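Local coordinates for SPbeta prophage-derived aminoglycoside N(3')-acetyltransferase-like protein YokD (Bacillus subtilis, PDB 2NYG) that binds coenzyme A and is probably an acetyltransferase of the aminoglycoside 3-N-acetyltransferase type that may contribute to antibiotic resistance, at residues Leu223-Met237 / Leu249-Phe263. Residues are numbered along the deposited sequence; the frame is centred on the assembly and turned at random.
Sequences LFQEVGQAFEAEHNM and LFSLTEAVDFAEKWF
Phe231 of helix 224-234 reaches into an aromatic cluster with His235, Phe250 and Phe258, where this helix crosses the start of helix 252-268 in the antibiotic N-acetyltransferase fold, the N-to-C directions of the two short segments lying 111° apart. In the chain the two helices precede and follow the hairpin of strands 238-242 and 245-251, at one end of the mixed sheet. With CG anti to the backbone N (chi1 -176°), the Phe231 side chain swings from its helix toward the second one. Its CB lies against Phe258 CD2, and CD1 passes on to Phe258 CB and CG. Phe231 CE1 comes to Glu254 O, whereas Phe231 CZ at the tip meets Ala255 CA and Glu254 CG, each at 3.6 Å; on the other flank Phe231 CE2 faces Phe250 CD1. The edge of Phe231 points to the face of Phe250 (planes 65° apart) and, offset, to that of Phe258, while Phe231 CA makes a CH-pi contact 3.8 Å from the centroid of the Phe258 ring. His235 CB lies over the centre of one face of the Phe231 ring. Farther along, Val227 CG2 sits over the six-membered ring of Trp262 and CG1 packs on Ala259. Phe184 of helix 183-187 touches Ala255 and Ala259. Water bridges the polar margins: one links Asn236 N to Glu254 OE1, and another accepts from Trp262 NE1 at 2.7 Å and donates to Glu226 OE2, which lies in the indole plane at its edge, 3.2 Å from Trp262 CZ2.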
ATOM      1  N   LEU A 223     -18.469  21.537   3.169  1.00 29.42           N
ATOM      2  CA  LEU A 223     -18.604  22.493   4.266  1.00 27.93           C
ATOM      3  C   LEU A 223     -17.679  22.234   5.471  1.00 29.70           C
ATOM      4  O   LEU A 223     -17.384  23.156   6.239  1.00 28.87           O
ATOM      5  CB  LEU A 223     -20.049  22.491   4.761  1.00 25.33           C
ATOM      6  CG  LEU A 223     -21.148  22.872   3.764  1.00 26.87           C
ATOM      7  CD1 LEU A 223     -22.504  22.627   4.401  1.00 19.55           C
ATOM      8  CD2 LEU A 223     -20.989  24.328   3.349  1.00 21.27           C
ATOM      9  N   PHE A 224     -17.230  20.986   5.624  1.00 27.56           N
ATOM     10  CA  PHE A 224     -16.385  20.583   6.743  1.00 28.10           C
ATOM     11  C   PHE A 224     -15.301  21.568   7.091  1.00 26.80           C
ATOM     12  O   PHE A 224     -15.012  21.769   8.260  1.00 26.38           O
ATOM     13  CB  PHE A 224     -15.765  19.210   6.484  1.00 29.66           C
ATOM     14  CG  PHE A 224     -16.761  18.081   6.505  1.00 32.39           C
ATOM     15  CD1 PHE A 224     -18.129  18.341   6.569  1.00 30.34           C
ATOM     16  CD2 PHE A 224     -16.335  16.754   6.406  1.00 32.99           C
ATOM     17  CE1 PHE A 224     -19.048  17.315   6.530  1.00 29.15           C
ATOM     18  CE2 PHE A 224     -17.260  15.707   6.364  1.00 32.07           C
ATOM     19  CZ  PHE A 224     -18.613  15.988   6.424  1.00 30.71           C
ATOM     20  N   GLN A 225     -14.706  22.186   6.076  1.00 27.20           N
ATOM     21  CA  GLN A 225     -13.659  23.159   6.309  1.00 26.93           C
ATOM     22  C   GLN A 225     -14.224  24.364   7.052  1.00 29.19           C
ATOM     23  O   GLN A 225     -13.550  24.949   7.894  1.00 31.82           O
ATOM     24  CB  GLN A 225     -13.040  23.603   4.991  1.00 24.51           C
ATOM     25  CG  GLN A 225     -11.853  24.523   5.166  1.00 23.15           C
ATOM     26  CD  GLN A 225     -10.789  23.921   6.049  1.00 25.10           C
ATOM     27  OE1 GLN A 225     -10.585  22.712   6.050  1.00 21.45           O
ATOM     28  NE2 GLN A 225     -10.097  24.764   6.797  1.00 25.12           N
ATOM     29  N   GLU A 226     -15.470  24.723   6.749  1.00 29.66           N
ATOM     30  CA  GLU A 226     -16.115  25.845   7.414  1.00 29.44           C
ATOM     31  C   GLU A 226     -16.520  25.429   8.823  1.00 27.90           C
ATOM     32  O   GLU A 226     -16.360  26.180   9.776  1.00 27.21           O
ATOM     33  CB  GLU A 226     -17.354  26.288   6.649  1.00 29.85           C
ATOM     34  CG  GLU A 226     -17.645  27.767   6.796  1.00 32.75           C
ATOM     35  CD  GLU A 226     -18.997  28.168   6.225  1.00 36.21           C
ATOM     36  OE1 GLU A 226     -19.313  27.753   5.082  1.00 32.60           O
ATOM     37  OE2 GLU A 226     -19.732  28.903   6.928  1.00 36.07           O
ATOM     38  N   VAL A 227     -17.039  24.220   8.952  1.00 26.73           N
ATOM     39  CA  VAL A 227     -17.458  23.726  10.257  1.00 27.01           C
ATOM     40  C   VAL A 227     -16.296  23.699  11.252  1.00 28.84           C
ATOM     41  O   VAL A 227     -16.439  24.126  12.391  1.00 28.66           O
ATOM     42  CB  VAL A 227     -18.036  22.319  10.139  1.00 25.22           C
ATOM     43  CG1 VAL A 227     -18.471  21.821  11.499  1.00 22.27           C
ATOM     44  CG2 VAL A 227     -19.185  22.327   9.133  1.00 23.32           C
ATOM     45  N   GLY A 228     -15.149  23.204  10.794  1.00 28.66           N
ATOM     46  CA  GLY A 228     -13.979  23.111  11.641  1.00 29.75           C
ATOM     47  C   GLY A 228     -13.455  24.471  12.042  1.00 31.70           C
ATOM     48  O   GLY A 228     -12.991  24.674  13.155  1.00 31.95           O
ATOM     49  N   GLN A 229     -13.539  25.420  11.127  1.00 32.47           N
ATOM     50  CA  GLN A 229     -13.036  26.747  11.436  1.00 34.72           C
ATOM     51  C   GLN A 229     -13.937  27.469  12.450  1.00 33.49           C
ATOM     52  O   GLN A 229     -13.488  28.335  13.196  1.00 33.87           O
ATOM     53  CB  GLN A 229     -12.862  27.548  10.139  1.00 35.85           C
ATOM     54  CG  GLN A 229     -11.499  27.294   9.470  1.00 39.28           C
ATOM     55  CD  GLN A 229     -11.342  27.920   8.075  1.00 42.21           C
ATOM     56  OE1 GLN A 229     -11.737  29.061   7.843  1.00 41.89           O
ATOM     57  NE2 GLN A 229     -10.730  27.171   7.152  1.00 39.41           N
ATOM     58  N   ALA A 230     -15.207  27.079  12.480  1.00 32.69           N
ATOM     59  CA  ALA A 230     -16.161  27.670  13.398  1.00 32.61           C
ATOM     60  C   ALA A 230     -15.965  27.007  14.772  1.00 33.79           C
ATOM     61  O   ALA A 230     -16.120  27.634  15.823  1.00 33.17           O
ATOM     62  CB  ALA A 230     -17.624  27.443  12.893  1.00 32.02           C
ATOM     63  N   PHE A 231     -15.611  25.714  14.743  1.00 34.15           N
ATOM     64  CA  PHE A 231     -15.382  24.937  15.947  1.00 33.73           C
ATOM     65  C   PHE A 231     -14.199  25.527  16.685  1.00 33.58           C
ATOM     66  O   PHE A 231     -14.142  25.481  17.893  1.00 32.35           O
ATOM     67  CB  PHE A 231     -15.078  23.495  15.546  1.00 33.95           C
ATOM     68  CG  PHE A 231     -14.898  22.537  16.705  1.00 35.22           C
ATOM     69  CD1 PHE A 231     -15.953  22.250  17.561  1.00 34.88           C
ATOM     70  CD2 PHE A 231     -13.683  21.884  16.902  1.00 34.10           C
ATOM     71  CE1 PHE A 231     -15.801  21.342  18.578  1.00 36.90           C
ATOM     72  CE2 PHE A 231     -13.531  20.976  17.916  1.00 32.74           C
ATOM     73  CZ  PHE A 231     -14.579  20.701  18.754  1.00 33.57           C
ATOM     74  N   GLU A 232     -13.256  26.065  15.933  1.00 34.44           N
ATOM     75  CA  GLU A 232     -12.043  26.631  16.474  1.00 34.56           C
ATOM     76  C   GLU A 232     -12.212  27.951  17.155  1.00 34.71           C
ATOM     77  O   GLU A 232     -11.302  28.405  17.819  1.00 34.77           O
ATOM     78  CB  GLU A 232     -11.030  26.832  15.356  1.00 38.75           C
ATOM     79  CG  GLU A 232      -9.961  25.761  15.209  1.00 43.60           C
ATOM     80  CD  GLU A 232      -9.023  26.022  13.997  1.00 47.97           C
ATOM     81  OE1 GLU A 232      -9.234  27.059  13.296  1.00 48.42           O
ATOM     82  OE2 GLU A 232      -8.078  25.213  13.746  1.00 49.73           O
ATOM     83  N   ALA A 233     -13.346  28.595  16.953  1.00 34.25           N
ATOM     84  CA  ALA A 233     -13.568  29.894  17.548  1.00 34.27           C
ATOM     85  C   ALA A 233     -13.576  29.812  19.066  1.00 34.66           C
ATOM     86  O   ALA A 233     -12.891  30.577  19.731  1.00 33.25           O
ATOM     87  CB  ALA A 233     -14.880  30.466  17.048  1.00 33.23           C
ATOM     88  N   GLU A 234     -14.288  28.816  19.594  1.00 34.91           N
ATOM     89  CA  GLU A 234     -14.449  28.666  21.038  1.00 35.12           C
ATOM     90  C   GLU A 234     -14.165  27.300  21.650  1.00 35.79           C
ATOM     91  O   GLU A 234     -14.424  27.090  22.824  1.00 37.55           O
ATOM     92  CB  GLU A 234     -15.874  29.062  21.409  1.00 30.02           C
ATOM     93  CG  GLU A 234     -16.233  30.467  21.006  1.00 29.33           C
ATOM     94  CD  GLU A 234     -17.637  30.862  21.397  1.00 29.54           C
ATOM     95  OE1 GLU A 234     -18.604  30.311  20.830  1.00 29.76           O
ATOM     96  OE2 GLU A 234     -17.768  31.732  22.278  1.00 30.04           O
ATOM     97  N   HIS A 235     -13.662  26.363  20.867  1.00 36.82           N
ATOM     98  CA  HIS A 235     -13.408  25.036  21.415  1.00 39.08           C
ATOM     99  C   HIS A 235     -11.946  24.698  21.616  1.00 40.17           C
ATOM    100  O   HIS A 235     -11.089  25.098  20.826  1.00 39.02           O
ATOM    101  CB  HIS A 235     -14.111  24.003  20.553  1.00 37.43           C
ATOM    102  CG  HIS A 235     -15.592  24.057  20.698  1.00 36.83           C
ATOM    103  ND1 HIS A 235     -16.268  23.302  21.630  1.00 38.15           N
ATOM    104  CD2 HIS A 235     -16.509  24.886  20.147  1.00 38.95           C
ATOM    105  CE1 HIS A 235     -17.537  23.667  21.653  1.00 37.37           C
ATOM    106  NE2 HIS A 235     -17.709  24.629  20.765  1.00 37.35           N
ATOM    107  N   ASN A 236     -11.666  23.986  22.704  1.00 43.47           N
ATOM    108  CA  ASN A 236     -10.301  23.608  23.038  1.00 46.68           C
ATOM    109  C   ASN A 236      -9.742  22.714  21.971  1.00 47.45           C
ATOM    110  O   ASN A 236     -10.388  21.764  21.532  1.00 47.90           O
ATOM    111  CB  ASN A 236     -10.245  22.911  24.390  1.00 49.33           C
ATOM    112  CG  ASN A 236     -10.526  23.860  25.539  1.00 52.28           C
ATOM    113  OD1 ASN A 236      -9.967  24.961  25.599  1.00 51.54           O
ATOM    114  ND2 ASN A 236     -11.394  23.440  26.461  1.00 54.30           N
ATOM    115  N   MET A 237      -8.526  23.025  21.560  1.00 47.84           N
ATOM    116  CA  MET A 237      -7.888  22.278  20.504  1.00 49.31           C
ATOM    117  C   MET A 237      -6.382  22.477  20.573  1.00 48.62           C
ATOM    118  O   MET A 237      -5.905  23.604  20.592  1.00 50.75           O
ATOM    119  CB  MET A 237      -8.436  22.787  19.180  1.00 49.05           C
ATOM    120  CG  MET A 237      -7.845  22.124  17.989  1.00 51.59           C
ATOM    121  SD  MET A 237      -8.438  22.849  16.497  1.00 52.66           S
ATOM    122  CE  MET A 237     -10.197  22.271  16.551  1.00 54.58           C
ATOM    123  N   LEU A 249      -5.047  18.392  17.461  1.00 36.48           N
ATOM    124  CA  LEU A 249      -5.652  17.252  18.117  1.00 36.09           C
ATOM    125  C   LEU A 249      -6.837  17.786  18.896  1.00 35.94           C
ATOM    126  O   LEU A 249      -6.691  18.753  19.644  1.00 36.48           O
ATOM    127  CB  LEU A 249      -4.644  16.605  19.079  1.00 33.44           C
ATOM    128  CG  LEU A 249      -5.230  15.504  19.966  1.00 34.15           C
ATOM    129  CD1 LEU A 249      -5.482  14.255  19.140  1.00 33.28           C
ATOM    130  CD2 LEU A 249      -4.299  15.198  21.106  1.00 34.44           C
ATOM    131  N   PHE A 250      -8.004  17.173  18.715  1.00 35.50           N
ATOM    132  CA  PHE A 250      -9.207  17.595  19.428  1.00 34.33           C
ATOM    133  C   PHE A 250     -10.169  16.454  19.716  1.00 32.97           C
ATOM    134  O   PHE A 250     -10.014  15.345  19.212  1.00 33.70           O
ATOM    135  CB  PHE A 250      -9.926  18.697  18.648  1.00 35.00           C
ATOM    136  CG  PHE A 250     -10.311  18.302  17.255  1.00 35.68           C
ATOM    137  CD1 PHE A 250     -11.461  17.554  17.017  1.00 33.59           C
ATOM    138  CD2 PHE A 250      -9.532  18.702  16.168  1.00 35.76           C
ATOM    139  CE1 PHE A 250     -11.833  17.213  15.719  1.00 33.21           C
ATOM    140  CE2 PHE A 250      -9.896  18.368  14.868  1.00 33.08           C
ATOM    141  CZ  PHE A 250     -11.049  17.624  14.643  1.00 32.15           C
ATOM    142  N   SER A 251     -11.163  16.747  20.543  1.00 33.77           N
ATOM    143  CA  SER A 251     -12.180  15.779  20.939  1.00 32.83           C
ATOM    144  C   SER A 251     -13.103  15.430  19.765  1.00 33.09           C
ATOM    145  O   SER A 251     -13.587  16.316  19.073  1.00 32.88           O
ATOM    146  CB  SER A 251     -12.995  16.362  22.084  1.00 32.81           C
ATOM    147  OG  SER A 251     -14.035  15.480  22.445  1.00 37.55           O
ATOM    148  N   LEU A 252     -13.335  14.143  19.537  1.00 33.39           N
ATOM    149  CA  LEU A 252     -14.177  13.744  18.430  1.00 33.82           C
ATOM    150  C   LEU A 252     -15.630  13.989  18.795  1.00 36.41           C
ATOM    151  O   LEU A 252     -16.387  14.578  18.020  1.00 36.43           O
ATOM    152  CB  LEU A 252     -13.937  12.277  18.074  1.00 34.00           C
ATOM    153  CG  LEU A 252     -14.706  11.656  16.900  1.00 33.36           C
ATOM    154  CD1 LEU A 252     -13.962  10.479  16.344  1.00 31.45           C
ATOM    155  CD2 LEU A 252     -16.086  11.229  17.358  1.00 33.70           C
ATOM    156  N   THR A 253     -16.010  13.550  19.997  1.00 38.64           N
ATOM    157  CA  THR A 253     -17.363  13.739  20.504  1.00 39.44           C
ATOM    158  C   THR A 253     -17.737  15.226  20.496  1.00 40.14           C
ATOM    159  O   THR A 253     -18.858  15.605  20.170  1.00 41.17           O
ATOM    160  CB  THR A 253     -17.465  13.213  21.926  1.00 38.43           C
ATOM    161  OG1 THR A 253     -17.116  11.825  21.933  1.00 39.54           O
ATOM    162  CG2 THR A 253     -18.860  13.378  22.451  1.00 37.18           C
ATOM    163  N   GLU A 254     -16.772  16.051  20.863  1.00 40.09           N
ATOM    164  CA  GLU A 254     -16.941  17.491  20.935  1.00 38.54           C
ATOM    165  C   GLU A 254     -17.094  18.075  19.544  1.00 38.75           C
ATOM    166  O   GLU A 254     -17.842  19.027  19.328  1.00 40.62           O
ATOM    167  CB  GLU A 254     -15.717  18.052  21.630  1.00 40.31           C
ATOM    168  CG  GLU A 254     -15.711  19.502  22.007  1.00 43.01           C
ATOM    169  CD  GLU A 254     -14.653  19.775  23.063  1.00 45.74           C
ATOM    170  OE1 GLU A 254     -14.111  20.896  23.113  1.00 46.82           O
ATOM    171  OE2 GLU A 254     -14.369  18.865  23.865  1.00 47.39           O
ATOM    172  N   ALA A 255     -16.378  17.496  18.590  1.00 38.01           N
ATOM    173  CA  ALA A 255     -16.419  17.958  17.215  1.00 36.47           C
ATOM    174  C   ALA A 255     -17.736  17.565  16.561  1.00 36.10           C
ATOM    175  O   ALA A 255     -18.348  18.351  15.846  1.00 36.46           O
ATOM    176  CB  ALA A 255     -15.235  17.371  16.428  1.00 34.74           C
ATOM    177  N   VAL A 256     -18.183  16.345  16.795  1.00 35.60           N
ATOM    178  CA  VAL A 256     -19.431  15.925  16.179  1.00 36.81           C
ATOM    179  C   VAL A 256     -20.590  16.786  16.672  1.00 36.64           C
ATOM    180  O   VAL A 256     -21.394  17.280  15.875  1.00 36.00           O
ATOM    181  CB  VAL A 256     -19.751  14.428  16.461  1.00 35.28           C
ATOM    182  CG1 VAL A 256     -21.058  14.037  15.789  1.00 34.01           C
ATOM    183  CG2 VAL A 256     -18.632  13.547  15.932  1.00 34.45           C
ATOM    184  N   ASP A 257     -20.659  16.981  17.982  1.00 34.93           N
ATOM    185  CA  ASP A 257     -21.736  17.765  18.557  1.00 34.90           C
ATOM    186  C   ASP A 257     -21.826  19.154  17.968  1.00 34.02           C
ATOM    187  O   ASP A 257     -22.917  19.597  17.632  1.00 35.60           O
ATOM    188  CB  ASP A 257     -21.599  17.840  20.080  1.00 34.84           C
ATOM    189  CG  ASP A 257     -21.879  16.508  20.750  1.00 35.14           C
ATOM    190  OD1 ASP A 257     -22.538  15.657  20.105  1.00 34.01           O
ATOM    191  OD2 ASP A 257     -21.457  16.319  21.915  1.00 33.95           O
ATOM    192  N   PHE A 258     -20.688  19.830  17.831  1.00 31.99           N
ATOM    193  CA  PHE A 258     -20.658  21.174  17.270  1.00 30.44           C
ATOM    194  C   PHE A 258     -21.098  21.165  15.815  1.00 31.20           C
ATOM    195  O   PHE A 258     -21.798  22.063  15.370  1.00 29.48           O
ATOM    196  CB  PHE A 258     -19.258  21.766  17.362  1.00 29.65           C
ATOM    197  CG  PHE A 258     -19.175  23.187  16.902  1.00 30.13           C
ATOM    198  CD1 PHE A 258     -19.437  24.233  17.781  1.00 30.72           C
ATOM    199  CD2 PHE A 258     -18.851  23.485  15.579  1.00 30.57           C
ATOM    200  CE1 PHE A 258     -19.380  25.560  17.349  1.00 32.45           C
ATOM    201  CE2 PHE A 258     -18.790  24.803  15.131  1.00 30.96           C
ATOM    202  CZ  PHE A 258     -19.056  25.847  16.016  1.00 30.68           C
ATOM    203  N   ALA A 259     -20.669  20.143  15.081  1.00 31.13           N
ATOM    204  CA  ALA A 259     -21.018  19.995  13.677  1.00 31.01           C
ATOM    205  C   ALA A 259     -22.537  19.915  13.521  1.00 32.08           C
ATOM    206  O   ALA A 259     -23.126  20.515  12.618  1.00 31.52           O
ATOM    207  CB  ALA A 259     -20.370  18.745  13.126  1.00 29.10           C
ATOM    208  N   GLU A 260     -23.164  19.157  14.406  1.00 33.52           N
ATOM    209  CA  GLU A 260     -24.600  19.003  14.380  1.00 34.68           C
ATOM    210  C   GLU A 260     -25.248  20.379  14.502  1.00 34.09           C
ATOM    211  O   GLU A 260     -26.024  20.779  13.646  1.00 32.64           O
ATOM    212  CB  GLU A 260     -25.042  18.080  15.527  1.00 35.20           C
ATOM    213  CG  GLU A 260     -26.532  18.077  15.813  1.00 37.52           C
ATOM    214  CD  GLU A 260     -26.927  16.959  16.747  1.00 40.55           C
ATOM    215  OE1 GLU A 260     -26.146  16.657  17.670  1.00 44.39           O
ATOM    216  OE2 GLU A 260     -28.018  16.381  16.571  1.00 42.06           O
ATOM    217  N   LYS A 261     -24.905  21.108  15.555  1.00 32.86           N
ATOM    218  CA  LYS A 261     -25.473  22.426  15.782  1.00 34.90           C
ATOM    219  C   LYS A 261     -25.238  23.417  14.648  1.00 34.84           C
ATOM    220  O   LYS A 261     -26.176  24.081  14.197  1.00 35.80           O
ATOM    221  CB  LYS A 261     -24.967  22.977  17.110  1.00 35.01           C
ATOM    222  CG  LYS A 261     -25.490  22.157  18.263  1.00 37.35           C
ATOM    223  CD  LYS A 261     -25.022  22.641  19.606  1.00 41.99           C
ATOM    224  CE  LYS A 261     -25.731  21.860  20.693  1.00 45.31           C
ATOM    225  NZ  LYS A 261     -25.454  22.399  22.045  1.00 49.59           N
ATOM    226  N   TRP A 262     -24.002  23.515  14.178  1.00 34.84           N
ATOM    227  CA  TRP A 262     -23.691  24.404  13.067  1.00 35.16           C
ATOM    228  C   TRP A 262     -24.638  24.049  11.911  1.00 36.09           C
ATOM    229  O   TRP A 262     -25.236  24.928  11.305  1.00 36.11           O
ATOM    230  CB  TRP A 262     -22.238  24.220  12.635  1.00 31.56           C
ATOM    231  CG  TRP A 262     -21.771  25.213  11.622  1.00 32.45           C
ATOM    232  CD1 TRP A 262     -21.041  26.336  11.859  1.00 34.45           C
ATOM    233  CD2 TRP A 262     -21.975  25.157  10.205  1.00 31.45           C
ATOM    234  NE1 TRP A 262     -20.766  26.985  10.676  1.00 33.83           N
ATOM    235  CE2 TRP A 262     -21.331  26.284   9.645  1.00 33.58           C
ATOM    236  CE3 TRP A 262     -22.638  24.264   9.354  1.00 28.94           C
ATOM    237  CZ2 TRP A 262     -21.329  26.542   8.270  1.00 32.49           C
ATOM    238  CZ3 TRP A 262     -22.638  24.514   7.992  1.00 29.65           C
ATOM    239  CH2 TRP A 262     -21.986  25.646   7.462  1.00 31.67           C
ATOM    240  N   PHE A 263     -24.768  22.761  11.610  1.00 37.17           N
ATOM    241  CA  PHE A 263     -25.658  22.310  10.544  1.00 37.60           C
ATOM    242  C   PHE A 263     -27.126  22.652  10.828  1.00 39.10           C
ATOM    243  O   PHE A 263     -27.806  23.219   9.977  1.00 41.55           O
ATOM    244  CB  PHE A 263     -25.560  20.784  10.345  1.00 36.75           C
ATOM    245  CG  PHE A 263     -24.338  20.327   9.596  1.00 34.13           C
ATOM    246  CD1 PHE A 263     -23.972  20.931   8.405  1.00 32.64           C
ATOM    247  CD2 PHE A 263     -23.575  19.262  10.063  1.00 32.96           C
ATOM    248  CE1 PHE A 263     -22.867  20.487   7.689  1.00 33.12           C
ATOM    249  CE2 PHE A 263     -22.469  18.811   9.354  1.00 32.23           C
ATOM    250  CZ  PHE A 263     -22.115  19.424   8.166  1.00 32.90           C
TER
HETATM  251  O   HOH W   1     -19.316  29.102   9.940  1.00 22.38           O
HETATM  252  O   HOH W   2     -11.856  19.347  21.659  1.00 31.09           O
HETATM  253  O   HOH W   3     -13.904  23.395  24.477  1.00 36.34           O